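Local coordinates for Tat-secreted protein Rv2525c (Mycobacterium tuberculosis, PDB 4PMQ) that may act as a peptidoglycan hydrolase with glycosidase activity, and shows esterase activity in vitro toward p-nitrophenyl esters, preferring the butyrate, at residues 136-147 / 156-167. Residues are numbered along the deposited sequence; the frame is centred on the assembly and turned at random. Where two conformers were deposited one is given.
Sequences QRTGVYANSKTI and GSYFWQHNWGSP
Tyr141 and Trp160, paired on one face of two parallel strands, meet edge to face: Tyr141 CD1 sits over the centre of the indole, 3.4 Å from Trp160 CD2, with the planes at 54°. His162 turns its CD2 to a face of the same phenol ring, 3.5 Å from Tyr141 CE2. His162 CG lies between its backbone N and carbonyl carbon (chi1 67°), which lays the imidazole over the peptide joining Ala142 to Asn143. Trp164 N, in the ring plane, donates to His162 ND1, and His162 NE2 is hydrogen-bonded to Ile109 O; with both nitrogens engaged the ring's rotation is fixed. Tyr141 OH is hydrogen-bonded to Gln179 OE1 and to a glycerol probably carried over from the crystallisation liquor.

Strands 138-142 and 158-161 are zipped by backbone bonds from Val140 N to Tyr158 O, Trp160 N to Val140 O (2.8 Å), Ala142 N to Trp160 O and His162 N to Ala142 O.

Asn143 N-caps helix 144-153: OD1 accepts from both Thr146 N (2.8 Å) and Thr146 OG1, and ND2 reaches across to a lone pair of Trp164 O (3.0 Å). Ser166 OG accepts from Ser144 N at 2.8 Å and donates to His162 O, tying the helix start to the turn at 163-166.

On the face carrying Val140 and Phe159, Ile147 of the helix packs down, CG2 against Phe159 CB and CD1 3.6 Å from Gln161 CA.

The whole is a beta-alpha-beta unit of a TIM-barrel-like domain: helix 144-153 links the two strands, which lie between strands 105-108 and 177-181, with helix 115-133 packed against Val140.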
loop_
_atom_site.group_PDB
_atom_site.type_symbol
_atom_site.label_atom_id
_atom_site.label_comp_id
_atom_site.label_asym_id
_atom_site.label_seq_id
_atom_site.Cartn_x
_atom_site.Cartn_y
_atom_site.Cartn_z
ATOM N N GLN A 136 7.674 -13.238 2.347
ATOM C CA GLN A 136 6.751 -13.410 1.211
ATOM C C GLN A 136 5.527 -12.463 1.271
ATOM O O GLN A 136 4.943 -12.168 0.224
ATOM C CB GLN A 136 6.293 -14.866 1.114
ATOM C CG GLN A 136 7.346 -15.721 0.423
ATOM C CD GLN A 136 6.859 -17.126 0.118
ATOM O OE1 GLN A 136 5.764 -17.339 -0.409
ATOM N NE2 GLN A 136 7.685 -18.115 0.396
ATOM N N ARG A 137 5.168 -11.977 2.471
ATOM C CA ARG A 137 4.010 -11.098 2.637
ATOM C C ARG A 137 4.383 -9.626 2.721
ATOM O O ARG A 137 3.496 -8.795 2.825
ATOM C CB ARG A 137 3.241 -11.455 3.927
ATOM C CG ARG A 137 2.557 -12.808 3.897
ATOM C CD ARG A 137 1.590 -12.890 5.088
ATOM N NE ARG A 137 0.415 -12.033 4.865
ATOM C CZ ARG A 137 -0.429 -11.647 5.822
ATOM N NH1 ARG A 137 -0.198 -11.966 7.089
ATOM N NH2 ARG A 137 -1.486 -10.901 5.521
ATOM N N THR A 138 5.683 -9.297 2.698
ATOM C CA THR A 138 6.094 -7.919 2.886
ATOM C C THR A 138 6.106 -7.190 1.547
ATOM O O THR A 138 6.935 -7.480 0.685
ATOM C CB THR A 138 7.449 -7.875 3.625
ATOM O OG1 THR A 138 7.261 -8.464 4.922
ATOM C CG2 THR A 138 7.963 -6.436 3.833
ATOM N N GLY A 139 5.225 -6.200 1.432
ATOM C CA GLY A 139 5.183 -5.324 0.271
ATOM C C GLY A 139 5.781 -3.986 0.654
ATOM O O GLY A 139 5.796 -3.600 1.834
ATOM N N VAL A 140 6.259 -3.244 -0.352
ATOM C CA VAL A 140 6.847 -1.937 -0.099
ATOM C C VAL A 140 6.299 -0.928 -1.097
ATOM O O VAL A 140 6.484 -1.123 -2.302
ATOM C CB VAL A 140 8.416 -1.970 -0.170
ATOM C CG1 VAL A 140 9.016 -0.623 0.275
ATOM C CG2 VAL A 140 8.994 -3.101 0.690
ATOM N N TYR A 141 5.685 0.170 -0.585
ATOM C CA TYR A 141 5.242 1.321 -1.374
ATOM C C TYR A 141 6.359 2.341 -1.219
ATOM O O TYR A 141 6.603 2.816 -0.109
ATOM C CB TYR A 141 3.884 1.868 -0.874
ATOM C CG TYR A 141 3.508 3.245 -1.390
ATOM C CD1 TYR A 141 3.026 3.424 -2.694
ATOM C CD2 TYR A 141 3.582 4.365 -0.565
ATOM C CE1 TYR A 141 2.595 4.676 -3.139
ATOM C CE2 TYR A 141 3.220 5.632 -1.024
ATOM C CZ TYR A 141 2.709 5.780 -2.303
ATOM O OH TYR A 141 2.295 7.027 -2.701
ATOM N N ALA A 142 7.083 2.633 -2.292
ATOM C CA ALA A 142 8.231 3.545 -2.203
ATOM C C ALA A 142 8.551 4.066 -3.585
ATOM O O ALA A 142 8.032 3.497 -4.564
ATOM C CB ALA A 142 9.442 2.789 -1.642
ATOM N N ASN A 143 9.483 5.052 -3.691
ATOM C CA ASN A 143 9.903 5.499 -5.028
ATOM C C ASN A 143 10.844 4.410 -5.637
ATOM O O ASN A 143 11.195 3.411 -4.960
ATOM C CB ASN A 143 10.571 6.866 -4.973
ATOM C CG ASN A 143 11.834 6.897 -4.144
ATOM O OD1 ASN A 143 12.615 5.924 -4.096
ATOM N ND2 ASN A 143 12.148 8.050 -3.567
ATOM N N SER A 144 11.186 4.557 -6.922
ATOM C CA SER A 144 11.964 3.530 -7.615
ATOM C C SER A 144 13.383 3.378 -7.071
ATOM O O SER A 144 13.915 2.263 -7.130
ATOM C CB SER A 144 11.987 3.795 -9.116
ATOM O OG SER A 144 12.640 5.008 -9.400
ATOM N N LYS A 145 13.973 4.468 -6.529
ATOM C CA LYS A 145 15.305 4.422 -5.914
ATOM C C LYS A 145 15.285 3.517 -4.672
ATOM O O LYS A 145 16.200 2.700 -4.466
ATOM C CB LYS A 145 15.759 5.837 -5.533
ATOM C CG LYS A 145 17.188 5.874 -4.989
ATOM C CD LYS A 145 17.713 7.299 -4.850
ATOM C CE LYS A 145 19.226 7.385 -4.816
ATOM N NZ LYS A 145 19.891 6.672 -5.947
ATOM N N THR A 146 14.258 3.687 -3.843
ATOM C CA THR A 146 14.096 2.931 -2.597
ATOM C C THR A 146 13.766 1.463 -2.920
ATOM O O THR A 146 14.275 0.544 -2.256
ATOM C CB THR A 146 13.042 3.623 -1.700
ATOM O OG1 THR A 146 13.476 4.966 -1.427
ATOM C CG2 THR A 146 12.874 2.892 -0.345
ATOM N N ILE A 147 12.925 1.248 -3.945
ATOM C CA ILE A 147 12.620 -0.100 -4.404
ATOM C C ILE A 147 13.931 -0.774 -4.815
ATOM O O ILE A 147 14.191 -1.907 -4.404
ATOM C CB ILE A 147 11.587 -0.093 -5.553
ATOM C CG1 ILE A 147 10.173 0.226 -4.996
ATOM C CG2 ILE A 147 11.583 -1.437 -6.299
ATOM C CD1 ILE A 147 9.187 0.567 -6.123
ATOM N N GLY A 156 11.699 -7.373 1.246
ATOM C CA GLY A 156 10.389 -7.300 0.635
ATOM C C GLY A 156 10.237 -8.250 -0.540
ATOM O O GLY A 156 11.234 -8.697 -1.139
ATOM N N SER A 157 8.981 -8.521 -0.901
ATOM C CA SER A 157 8.672 -9.420 -2.020
ATOM C C SER A 157 7.814 -8.735 -3.075
ATOM O O SER A 157 7.761 -9.201 -4.211
ATOM C CB SER A 157 7.963 -10.679 -1.512
ATOM O OG SER A 157 8.885 -11.477 -0.782
ATOM N N TYR A 158 7.062 -7.690 -2.669
ATOM C CA TYR A 158 6.170 -6.952 -3.578
ATOM C C TYR A 158 6.551 -5.487 -3.545
ATOM O O TYR A 158 6.896 -4.941 -2.492
ATOM C CB TYR A 158 4.703 -7.126 -3.188
ATOM C CG TYR A 158 4.162 -8.520 -3.441
ATOM C CD1 TYR A 158 3.540 -8.830 -4.644
ATOM C CD2 TYR A 158 4.214 -9.507 -2.449
ATOM C CE1 TYR A 158 3.026 -10.103 -4.891
ATOM C CE2 TYR A 158 3.724 -10.798 -2.693
ATOM C CZ TYR A 158 3.105 -11.077 -3.911
ATOM O OH TYR A 158 2.554 -12.304 -4.200
ATOM N N PHE A 159 6.474 -4.832 -4.727
ATOM C CA PHE A 159 6.917 -3.447 -4.822
ATOM C C PHE A 159 5.878 -2.599 -5.556
ATOM O O PHE A 159 5.411 -2.956 -6.637
ATOM C CB PHE A 159 8.284 -3.425 -5.541
ATOM C CG PHE A 159 9.299 -4.259 -4.794
ATOM C CD1 PHE A 159 9.856 -3.800 -3.600
ATOM C CD2 PHE A 159 9.604 -5.553 -5.212
ATOM C CE1 PHE A 159 10.734 -4.598 -2.864
ATOM C CE2 PHE A 159 10.483 -6.360 -4.465
ATOM C CZ PHE A 159 11.030 -5.879 -3.291
ATOM N N TRP A 160 5.507 -1.481 -4.948
ATOM C CA TRP A 160 4.513 -0.563 -5.497
ATOM C C TRP A 160 5.177 0.784 -5.610
ATOM O O TRP A 160 5.529 1.387 -4.592
ATOM C CB TRP A 160 3.279 -0.530 -4.564
ATOM C CG TRP A 160 2.231 0.492 -4.897
ATOM C CD1 TRP A 160 2.047 1.147 -6.082
ATOM C CD2 TRP A 160 1.188 0.942 -4.020
ATOM N NE1 TRP A 160 0.958 1.991 -5.995
ATOM C CE2 TRP A 160 0.413 1.883 -4.737
ATOM C CE3 TRP A 160 0.815 0.614 -2.704
ATOM C CZ2 TRP A 160 -0.650 2.581 -4.150
ATOM C CZ3 TRP A 160 -0.231 1.312 -2.119
ATOM C CH2 TRP A 160 -0.980 2.251 -2.850
ATOM N N GLN A 161 5.462 1.199 -6.858
ATOM C CA GLN A 161 6.218 2.419 -7.068
ATOM C C GLN A 161 5.399 3.683 -6.948
ATOM O O GLN A 161 4.333 3.780 -7.581
ATOM C CB GLN A 161 6.881 2.402 -8.455
ATOM C CG GLN A 161 7.729 3.660 -8.717
ATOM C CD GLN A 161 8.314 3.618 -10.112
ATOM O OE1 GLN A 161 8.709 2.550 -10.577
ATOM N NE2 GLN A 161 8.304 4.747 -10.818
ATOM N N HIS A 162 5.945 4.685 -6.219
ATOM C CA HIS A 162 5.406 6.061 -6.236
ATOM C C HIS A 162 6.437 6.937 -6.953
ATOM O O HIS A 162 7.590 6.535 -7.106
ATOM C CB HIS A 162 4.978 6.642 -4.882
ATOM C CG HIS A 162 6.057 6.901 -3.877
ATOM N ND1 HIS A 162 6.969 7.950 -4.029
ATOM C CD2 HIS A 162 6.242 6.337 -2.661
ATOM C CE1 HIS A 162 7.681 7.978 -2.910
ATOM N NE2 HIS A 162 7.284 7.029 -2.055
ATOM N N ASN A 163 6.032 8.110 -7.405
ATOM C CA ASN A 163 6.903 8.935 -8.245
ATOM C C ASN A 163 7.661 10.074 -7.523
ATOM O O ASN A 163 8.337 10.868 -8.186
ATOM C CB ASN A 163 6.058 9.503 -9.378
ATOM C CG ASN A 163 5.691 8.425 -10.376
ATOM O OD1 ASN A 163 6.219 7.285 -10.334
ATOM N ND2 ASN A 163 4.817 8.770 -11.311
ATOM N N TRP A 164 7.601 10.131 -6.198
ATOM C CA TRP A 164 8.308 11.178 -5.479
ATOM C C TRP A 164 9.740 10.718 -5.278
ATOM O O TRP A 164 10.019 9.983 -4.323
ATOM C CB TRP A 164 7.591 11.466 -4.153
ATOM C CG TRP A 164 8.261 12.528 -3.323
ATOM C CD1 TRP A 164 9.164 13.468 -3.746
ATOM C CD2 TRP A 164 8.054 12.772 -1.926
ATOM N NE1 TRP A 164 9.574 14.242 -2.680
ATOM C CE2 TRP A 164 8.851 13.884 -1.569
ATOM C CE3 TRP A 164 7.231 12.185 -0.947
ATOM C CZ2 TRP A 164 8.913 14.365 -0.249
ATOM C CZ3 TRP A 164 7.241 12.713 0.336
ATOM C CH2 TRP A 164 8.078 13.787 0.673
ATOM N N GLY A 165 10.610 11.101 -6.211
ATOM C CA GLY A 165 12.006 10.672 -6.160
ATOM C C GLY A 165 12.299 9.562 -7.150
ATOM O O GLY A 165 13.338 8.892 -7.048
ATOM N N SER A 166 11.357 9.335 -8.100
ATOM C CA SER A 166 11.572 8.392 -9.207
ATOM C C SER A 166 11.879 9.209 -10.479
ATOM O O SER A 166 11.323 10.303 -10.637
ATOM C CB SER A 166 10.337 7.520 -9.428
ATOM O OG SER A 166 10.071 6.705 -8.286
ATOM N N PRO A 167 12.734 8.699 -11.391
ATOM C CA PRO A 167 13.009 9.437 -12.653
ATOM C C PRO A 167 11.734 9.643 -13.469
ATOM O O PRO A 167 10.868 8.774 -13.454
ATOM C CB PRO A 167 13.984 8.504 -13.390
ATOM C CG PRO A 167 14.639 7.695 -12.296
ATOM C CD PRO A 167 13.504 7.440 -11.338
#